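Local coordinates for SusD superfamily protein (Bacteroides fragilis, PDB 3L22) that probably binds glycans at the outer-membrane surface, as SusD-family proteins do, and carries several zinc ions in its crystal form, at residues T191-G194 and V195-T199; T24-G27 and L28-A31; E111-D114 and R115-E119. All blocks are in the same frame, centred on the assembly; numbering follows the deposited sequence. Where two conformers were deposited one is given.

Interaction 1: T191-G194 and V195-T199. With ZN (zinc ion), chain B.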
loop_
_atom_site.group_PDB
_atom_site.type_symbol
_atom_site.label_atom_id
_atom_site.label_comp_id
_atom_site.label_asym_id
_atom_site.label_seq_id
_atom_site.Cartn_x
_atom_site.Cartn_y
_atom_site.Cartn_z
ATOM N N THR A 191 17.959 9.540 2.557
ATOM C CA THR A 191 19.099 8.610 2.554
ATOM C C THR A 191 18.546 7.222 2.231
ATOM O O THR A 191 17.371 6.948 2.492
ATOM C CB THR A 191 19.807 8.569 3.909
ATOM O OG1 THR A 191 18.920 7.999 4.898
ATOM C CG2 THR A 191 20.245 10.003 4.351
ATOM N N TYR A 192 19.375 6.352 1.644
ATOM C CA TYR A 192 18.982 4.951 1.382
ATOM C C TYR A 192 18.365 4.303 2.621
ATOM O O TYR A 192 17.290 3.706 2.566
ATOM C CB TYR A 192 20.207 4.161 0.942
ATOM C CG TYR A 192 19.946 2.678 0.786
ATOM C CD1 TYR A 192 19.419 2.178 -0.378
ATOM C CD2 TYR A 192 20.245 1.784 1.812
ATOM C CE1 TYR A 192 19.179 0.832 -0.527
ATOM C CE2 TYR A 192 20.003 0.440 1.690
ATOM C CZ TYR A 192 19.466 -0.028 0.522
ATOM O OH TYR A 192 19.246 -1.349 0.362
ATOM N N THR A 193 19.047 4.414 3.755
ATOM C CA THR A 193 18.589 3.765 4.985
ATOM C C THR A 193 17.294 4.375 5.520
ATOM O O THR A 193 16.418 3.643 6.042
ATOM C CB THR A 193 19.672 3.787 6.038
ATOM O OG1 THR A 193 20.859 3.205 5.473
ATOM C CG2 THR A 193 19.264 2.958 7.242
ATOM N N GLY A 194 17.147 5.693 5.378
ATOM C CA GLY A 194 15.933 6.369 5.796
ATOM C C GLY A 194 14.707 5.994 4.970
ATOM O O GLY A 194 13.600 6.024 5.464
ATOM N N VAL A 195 14.909 5.637 3.699
ATOM C CA VAL A 195 13.778 5.307 2.825
ATOM C C VAL A 195 13.488 3.816 2.833
ATOM O O VAL A 195 12.344 3.436 2.659
ATOM C CB VAL A 195 14.023 5.835 1.395
ATOM C CG1 VAL A 195 12.919 5.347 0.396
ATOM C CG2 VAL A 195 14.157 7.386 1.442
ATOM N N THR A 196 14.495 2.970 3.069
ATOM C CA THR A 196 14.325 1.529 2.928
ATOM C C THR A 196 14.210 0.778 4.262
ATOM O O THR A 196 13.864 -0.401 4.247
ATOM C CB THR A 196 15.456 0.916 2.109
ATOM O OG1 THR A 196 16.672 0.993 2.858
ATOM C CG2 THR A 196 15.589 1.686 0.743
ATOM N N HIS A 197 14.473 1.438 5.395
ATOM C CA HIS A 197 14.073 0.940 6.724
ATOM C C HIS A 197 12.929 1.800 7.205
ATOM O O HIS A 197 12.820 2.961 6.799
ATOM C CB HIS A 197 15.218 1.034 7.760
ATOM C CG HIS A 197 16.307 0.028 7.570
ATOM N ND1 HIS A 197 17.213 -0.288 8.561
ATOM C CD2 HIS A 197 16.644 -0.732 6.502
ATOM C CE1 HIS A 197 18.050 -1.208 8.121
ATOM N NE2 HIS A 197 17.728 -1.497 6.871
ATOM N N ALA A 198 12.092 1.235 8.075
ATOM C CA ALA A 198 11.022 1.966 8.724
ATOM C C ALA A 198 11.534 3.069 9.643
ATOM O O ALA A 198 12.317 2.818 10.569
ATOM C CB ALA A 198 10.104 1.009 9.540
ATOM N N THR A 199 11.104 4.287 9.352
ATOM C CA THR A 199 11.329 5.448 10.187
ATOM C C THR A 199 10.094 5.726 11.037
ATOM O O THR A 199 9.038 5.118 10.833
ATOM C CB THR A 199 11.591 6.674 9.318
ATOM O OG1 THR A 199 10.526 6.817 8.348
ATOM C CG2 THR A 199 12.977 6.573 8.637
HETATM ZN ZN ZN B . 17.133 0.311 10.462
HETATM O O HOH W 1 17.782 -1.616 3.275
HETATM O O HOH W 2 17.436 2.235 10.401
HETATM O O HOH W 3 18.733 -0.632 11.739
#
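Thr196 keeps OG1 between its own backbone N and carbonyl carbon (chi1 69°), and Tyr192 swings its ring carbon CG opposite its backbone N (chi1 174°); these two torsions bring the phenol against the threonine one turn further along helix 192-196. The side chains meet at about a right angle. Thr196 CG2 stands over the face of the Tyr192 ring, 4.1 Å from its centroid, as a CH-pi contact, with OG1 above the plane and nearer the rim. Thr196 OG1 donates to Tyr192 O over 2.8 Å, arriving from above the carbonyl plane, whereas Thr196 N reaches Tyr192 O at 2.9 Å nearly in line with the C=O bond. Two bonds from Thr196 thus grip one carbonyl oxygen, and the one from OG1 holds the side-chain rotation. A water donates to OG1 as well and approaches Tyr192 OH only weakly.

One residue on, Thr193 and His197 run side by side. The methyl CG2 of Thr193 covers a face of the imidazole, 4.2 Å from the His197 ring centroid, and the ring of Tyr29 lies almost parallel against the opposite face. His197 ND1 binds zinc at 2.0 Å; Glu119 and two waters are further ligands. With NE2 hydrogen-bonded to Asn26 OD1, both ring nitrogens are engaged and the ring is held from flipping.

At the N-terminal end Thr191 OG1 accepts from Gly194 N (2.9 Å), an N-cap, and is also bonded to Glu188. Beyond the C-terminal end, Thr199 CG2 rests 3.3 Å from Gly194 O, while its OG1 caps the following helix at Ala202 N. The pattern is that of a very short N-capped helix whose first residue past the helical end, His197, supplies a ligand to a water-bearing zinc site.

Interaction 2: T24-G27 and L28-A31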
loop_
_atom_site.group_PDB
_atom_site.type_symbol
_atom_site.label_atom_id
_atom_site.label_comp_id
_atom_site.label_asym_id
_atom_site.label_seq_id
_atom_site.Cartn_x
_atom_site.Cartn_y
_atom_site.Cartn_z
ATOM N N THR A 24 19.256 -10.680 9.397
ATOM C CA THR A 24 17.918 -11.248 9.548
ATOM C C THR A 24 16.886 -10.159 9.466
ATOM O O THR A 24 15.859 -10.352 8.829
ATOM C CB THR A 24 17.781 -12.045 10.841
ATOM O OG1 THR A 24 18.866 -12.967 10.908
ATOM C CG2 THR A 24 16.475 -12.815 10.898
ATOM N N LEU A 25 17.175 -8.994 10.035
ATOM C CA LEU A 25 16.244 -7.853 9.946
ATOM C C LEU A 25 16.022 -7.438 8.493
ATOM O O LEU A 25 14.869 -7.270 8.038
ATOM C CB LEU A 25 16.761 -6.643 10.742
ATOM C CG LEU A 25 15.976 -5.330 10.690
ATOM C CD1 LEU A 25 14.582 -5.548 11.085
ATOM C CD2 LEU A 25 16.614 -4.283 11.582
ATOM N N ASN A 26 17.112 -7.307 7.741
ATOM C CA ASN A 26 16.965 -7.052 6.295
ATOM C C ASN A 26 16.187 -8.125 5.569
ATOM O O ASN A 26 15.492 -7.819 4.623
ATOM C CB ASN A 26 18.304 -6.751 5.623
ATOM C CG ASN A 26 18.821 -5.357 6.023
ATOM O OD1 ASN A 26 18.065 -4.344 6.001
ATOM N ND2 ASN A 26 20.092 -5.293 6.417
ATOM N N GLY A 27 16.268 -9.360 6.034
ATOM C CA GLY A 27 15.427 -10.433 5.474
ATOM C C GLY A 27 13.931 -10.191 5.702
ATOM O O GLY A 27 13.117 -10.658 4.913
ATOM N N LEU A 28 13.564 -9.479 6.770
ATOM C CA LEU A 28 12.143 -9.134 6.995
ATOM C C LEU A 28 11.638 -8.199 5.916
ATOM O O LEU A 28 10.558 -8.409 5.338
ATOM C CB LEU A 28 11.926 -8.526 8.403
ATOM C CG LEU A 28 12.476 -9.347 9.589
ATOM C CD1 LEU A 28 12.144 -8.667 10.950
ATOM C CD2 LEU A 28 11.928 -10.788 9.552
ATOM N N TYR A 29 12.450 -7.200 5.586
ATOM C CA TYR A 29 12.101 -6.272 4.522
ATOM C C TYR A 29 12.073 -6.992 3.165
ATOM O O TYR A 29 11.216 -6.689 2.334
ATOM C CB TYR A 29 13.086 -5.088 4.465
ATOM C CG TYR A 29 12.960 -4.139 5.612
ATOM C CD1 TYR A 29 11.919 -3.246 5.686
ATOM C CD2 TYR A 29 13.885 -4.157 6.667
ATOM C CE1 TYR A 29 11.794 -2.371 6.776
ATOM C CE2 TYR A 29 13.770 -3.292 7.737
ATOM C CZ TYR A 29 12.712 -2.404 7.790
ATOM O OH TYR A 29 12.615 -1.526 8.862
ATOM N N ALA A 30 12.978 -7.944 2.948
ATOM C CA ALA A 30 12.972 -8.724 1.694
ATOM C C ALA A 30 11.710 -9.567 1.656
ATOM O O ALA A 30 11.097 -9.681 0.601
ATOM C CB ALA A 30 14.277 -9.617 1.486
ATOM N N ALA A 31 11.309 -10.117 2.799
ATOM C CA ALA A 31 10.175 -11.053 2.830
ATOM C C ALA A 31 8.856 -10.397 2.454
ATOM O O ALA A 31 7.967 -11.066 1.941
ATOM C CB ALA A 31 10.057 -11.728 4.197
#
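Leu25 and Leu28 meet through their CD1 methyls, 4.0 Å apart, on the buried side of helix 18-33. The same branch of Leu25 serves a second partner one turn on: CD1 lies 4.1 Å from Tyr29 CE2, the leucine running alongside the tyrosine and pointing the same way, whereas it meets Leu28 at about a right angle. Leu25 turns CG opposite its backbone N (chi1 176°), which carries CD1 forward to these two side chains. Leu28 has its CG opposite the carbonyl carbon instead (chi1 -52°), and its CB is pressed to 3.2 Å from Leu25 O.

This carbonyl is closely surrounded. Leu25 O takes Leu28 N, three residues on, at 2.9 Å, with the donor well above the carbonyl plane, and Tyr29 N only weakly, at 3.4 Å; Leu28 N in turn keeps just a weak bond to Thr24 O. Further along, the helical ladder is more regular, with Ala30 N to Asn26 O at 3.0 Å and Ala31 N to Gly27 O at 2.8 Å.

The opposite character belongs to Asn26, Gly27 and Ala30. Here no side chain larger than an amide stands on the helix, and the contact across the turn is mostly backbone, with the Ala30 methyl lying near the Gly27 and Asn26 carbonyls. Asn26 is solvent-exposed, though its amide oxygen is taken up by His197.

Two helices cover the buried side. Helix 79-103 receives Thr24 and Leu28 through Phe98, with Lys94 and Val95 also against Leu28, and helix 113-131 packs on Leu25, Leu28 and Tyr29 through Tyr116, Glu119, Ala120 and Val123; Tyr29 OH bonds to Glu119 and to Ala198 N, joining helix 18-33 to the chain beyond helix 192-196.

Interaction 3: E111-D114 and R115-E119. With ZN (zinc ion), chain G; ZN (zinc ion), chain B.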
loop_
_atom_site.group_PDB
_atom_site.type_symbol
_atom_site.label_atom_id
_atom_site.label_comp_id
_atom_site.label_asym_id
_atom_site.label_seq_id
_atom_site.Cartn_x
_atom_site.Cartn_y
_atom_site.Cartn_z
ATOM N N GLU A 111 22.713 -0.868 22.250
ATOM C CA GLU A 111 21.835 0.313 22.243
ATOM C C GLU A 111 20.800 0.282 21.116
ATOM O O GLU A 111 19.862 1.025 21.127
ATOM C CB GLU A 111 22.660 1.604 22.122
ATOM C CG GLU A 111 23.345 1.804 20.751
ATOM C CD GLU A 111 24.178 3.084 20.671
ATOM O OE1 GLU A 111 23.914 4.035 21.429
ATOM O OE2 GLU A 111 25.078 3.146 19.812
ATOM N N ASN A 112 20.984 -0.593 20.142
ATOM C CA ASN A 112 20.085 -0.690 19.003
ATOM C C ASN A 112 18.931 -1.682 19.139
ATOM O O ASN A 112 18.116 -1.810 18.208
ATOM C CB ASN A 112 20.915 -1.046 17.779
ATOM C CG ASN A 112 21.983 -0.029 17.537
ATOM O OD1 ASN A 112 21.702 1.172 17.519
ATOM N ND2 ASN A 112 23.213 -0.480 17.425
ATOM N N TYR A 113 18.875 -2.372 20.280
ATOM C CA TYR A 113 17.811 -3.317 20.564
ATOM C C TYR A 113 16.403 -2.770 20.193
ATOM O O TYR A 113 15.697 -3.396 19.404
ATOM C CB TYR A 113 17.862 -3.757 22.030
ATOM C CG TYR A 113 16.872 -4.836 22.352
ATOM C CD1 TYR A 113 17.209 -6.170 22.190
ATOM C CD2 TYR A 113 15.580 -4.530 22.795
ATOM C CE1 TYR A 113 16.297 -7.176 22.461
ATOM C CE2 TYR A 113 14.646 -5.541 23.055
ATOM C CZ TYR A 113 15.019 -6.874 22.871
ATOM O OH TYR A 113 14.146 -7.916 23.111
ATOM N N ASP A 114 16.021 -1.613 20.731
ATOM C CA ASP A 114 14.668 -1.101 20.539
ATOM C C ASP A 114 14.348 -0.761 19.095
ATOM O O ASP A 114 13.245 -1.021 18.628
ATOM C CB ASP A 114 14.418 0.149 21.395
ATOM C CG ASP A 114 14.424 -0.155 22.884
ATOM O OD1 ASP A 114 14.093 -1.333 23.279
ATOM O OD2 ASP A 114 14.767 0.793 23.645
ATOM N N ARG A 115 15.310 -0.198 18.382
ATOM C CA ARG A 115 15.114 0.055 16.987
ATOM C C ARG A 115 14.840 -1.225 16.219
ATOM O O ARG A 115 13.981 -1.232 15.338
ATOM C CB ARG A 115 16.306 0.750 16.389
ATOM C CG ARG A 115 16.111 1.028 14.890
ATOM C CD ARG A 115 17.190 1.924 14.288
ATOM N NE ARG A 115 17.125 3.278 14.826
ATOM C CZ ARG A 115 17.906 4.282 14.445
ATOM N NH1 ARG A 115 18.804 4.135 13.451
ATOM N NH2 ARG A 115 17.762 5.463 15.040
ATOM N N TYR A 116 15.606 -2.271 16.486
ATOM C CA TYR A 116 15.406 -3.546 15.775
ATOM C C TYR A 116 14.005 -4.128 16.033
ATOM O O TYR A 116 13.320 -4.582 15.102
ATOM C CB TYR A 116 16.455 -4.583 16.186
ATOM C CG TYR A 116 17.910 -4.282 15.874
ATOM C CD1 TYR A 116 18.304 -3.523 14.772
ATOM C CD2 TYR A 116 18.909 -4.795 16.693
ATOM C CE1 TYR A 116 19.678 -3.299 14.525
ATOM C CE2 TYR A 116 20.252 -4.558 16.463
ATOM C CZ TYR A 116 20.629 -3.828 15.378
ATOM O OH TYR A 116 21.976 -3.655 15.198
ATOM N N VAL A 117 13.564 -4.067 17.296
ATOM C CA VAL A 117 12.224 -4.527 17.653
ATOM C C VAL A 117 11.177 -3.712 16.927
ATOM O O VAL A 117 10.251 -4.238 16.355
ATOM C CB VAL A 117 11.952 -4.408 19.183
ATOM C CG1 VAL A 117 10.445 -4.631 19.533
ATOM C CG2 VAL A 117 12.835 -5.402 19.980
ATOM N N GLN A 118 11.307 -2.410 16.974
ATOM C CA GLN A 118 10.252 -1.537 16.455
ATOM C C GLN A 118 10.194 -1.621 14.911
ATOM O O GLN A 118 9.122 -1.574 14.305
ATOM C CB GLN A 118 10.486 -0.114 16.983
ATOM C CG GLN A 118 10.220 -0.015 18.495
ATOM C CD GLN A 118 10.583 1.337 19.087
ATOM O OE1 GLN A 118 10.792 2.299 18.351
ATOM N NE2 GLN A 118 10.716 1.402 20.427
ATOM N N GLU A 119 11.344 -1.822 14.280
ATOM C CA GLU A 119 11.373 -2.047 12.829
ATOM C C GLU A 119 10.693 -3.347 12.444
ATOM O O GLU A 119 9.900 -3.380 11.496
ATOM C CB GLU A 119 12.800 -2.050 12.254
ATOM C CG GLU A 119 13.341 -0.633 12.126
ATOM C CD GLU A 119 14.648 -0.570 11.314
ATOM O OE1 GLU A 119 14.921 -1.453 10.435
ATOM O OE2 GLU A 119 15.398 0.385 11.585
HETATM ZN ZN ZN G . 14.885 -1.321 25.436
HETATM ZN ZN ZN B . 17.133 0.311 10.462
HETATM O O HOH W 4 17.452 1.325 19.787
HETATM O O HOH W 5 23.644 -3.202 17.291
HETATM O O HOH W 6 13.948 0.742 26.383
HETATM O O HOH W 2 17.436 2.235 10.401
HETATM O O HOH W 3 18.733 -0.632 11.739
HETATM O O HOH W 7 14.090 -2.950 25.672
HETATM O O HOH W 8 17.326 -1.209 25.112
#
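Asn112 sets its CB over the face of the Tyr116 ring, 4.0 Å from the centroid, as a CH-pi contact; Asn112 O lies above the same ring, nearer the rim, and the amide is turned 53° from the ring plane. Tyr116 has CG opposite its carbonyl carbon (chi1 -63°), which lays the ring back over Asn112. Another apolar touch joins Tyr113 CE2 to Val117 CG2 at 3.6 Å.

Backbone bonds wind the first turns of helix 113-131 just past a 3-10 segment: Tyr116 N to Asn112 O and Val117 N to Tyr113 O, both 3.1 Å, and Gln118 N to Asp114 O at 2.9 Å. This helix belongs to the helix-rich, TPR-like part of the SusD fold, where Val117 and both tyrosines pack on helix 79-103.

One water spans Asn112 ND2 and Tyr116 OH, which also bonds to Glu22; a second links Glu111 O to Arg115 N. Arg115 NE and Gln118 OE1 are tied to the backbone of Ala184.

Asp114 OD1 reaches one zinc at 2.3 Å, with OD2 further off at 2.8 Å and three waters as further ligands; Glu119 OE2 and His197 share another, at 2.1 Å from OE2.

Overall arrangement
Along the chain the order is interaction 2, interaction 3, interaction 1, but in space the three form a triangle, their centres about 13 to 14 Å apart, on the same side of the chain's centre. They centre on three different helices, 18-33, 113-131 and 192-196, all in the N-terminal part of the SusD fold. Interactions 1 and 3 each contribute one protein ligand to the same zinc ion and share two of its waters. Interaction 2 supplies no ligand to that zinc, but its Asn26 and Tyr29 bond to the histidine and the glutamate, as a second shell that probably positions them. Segments far apart in sequence thus meet around one metal.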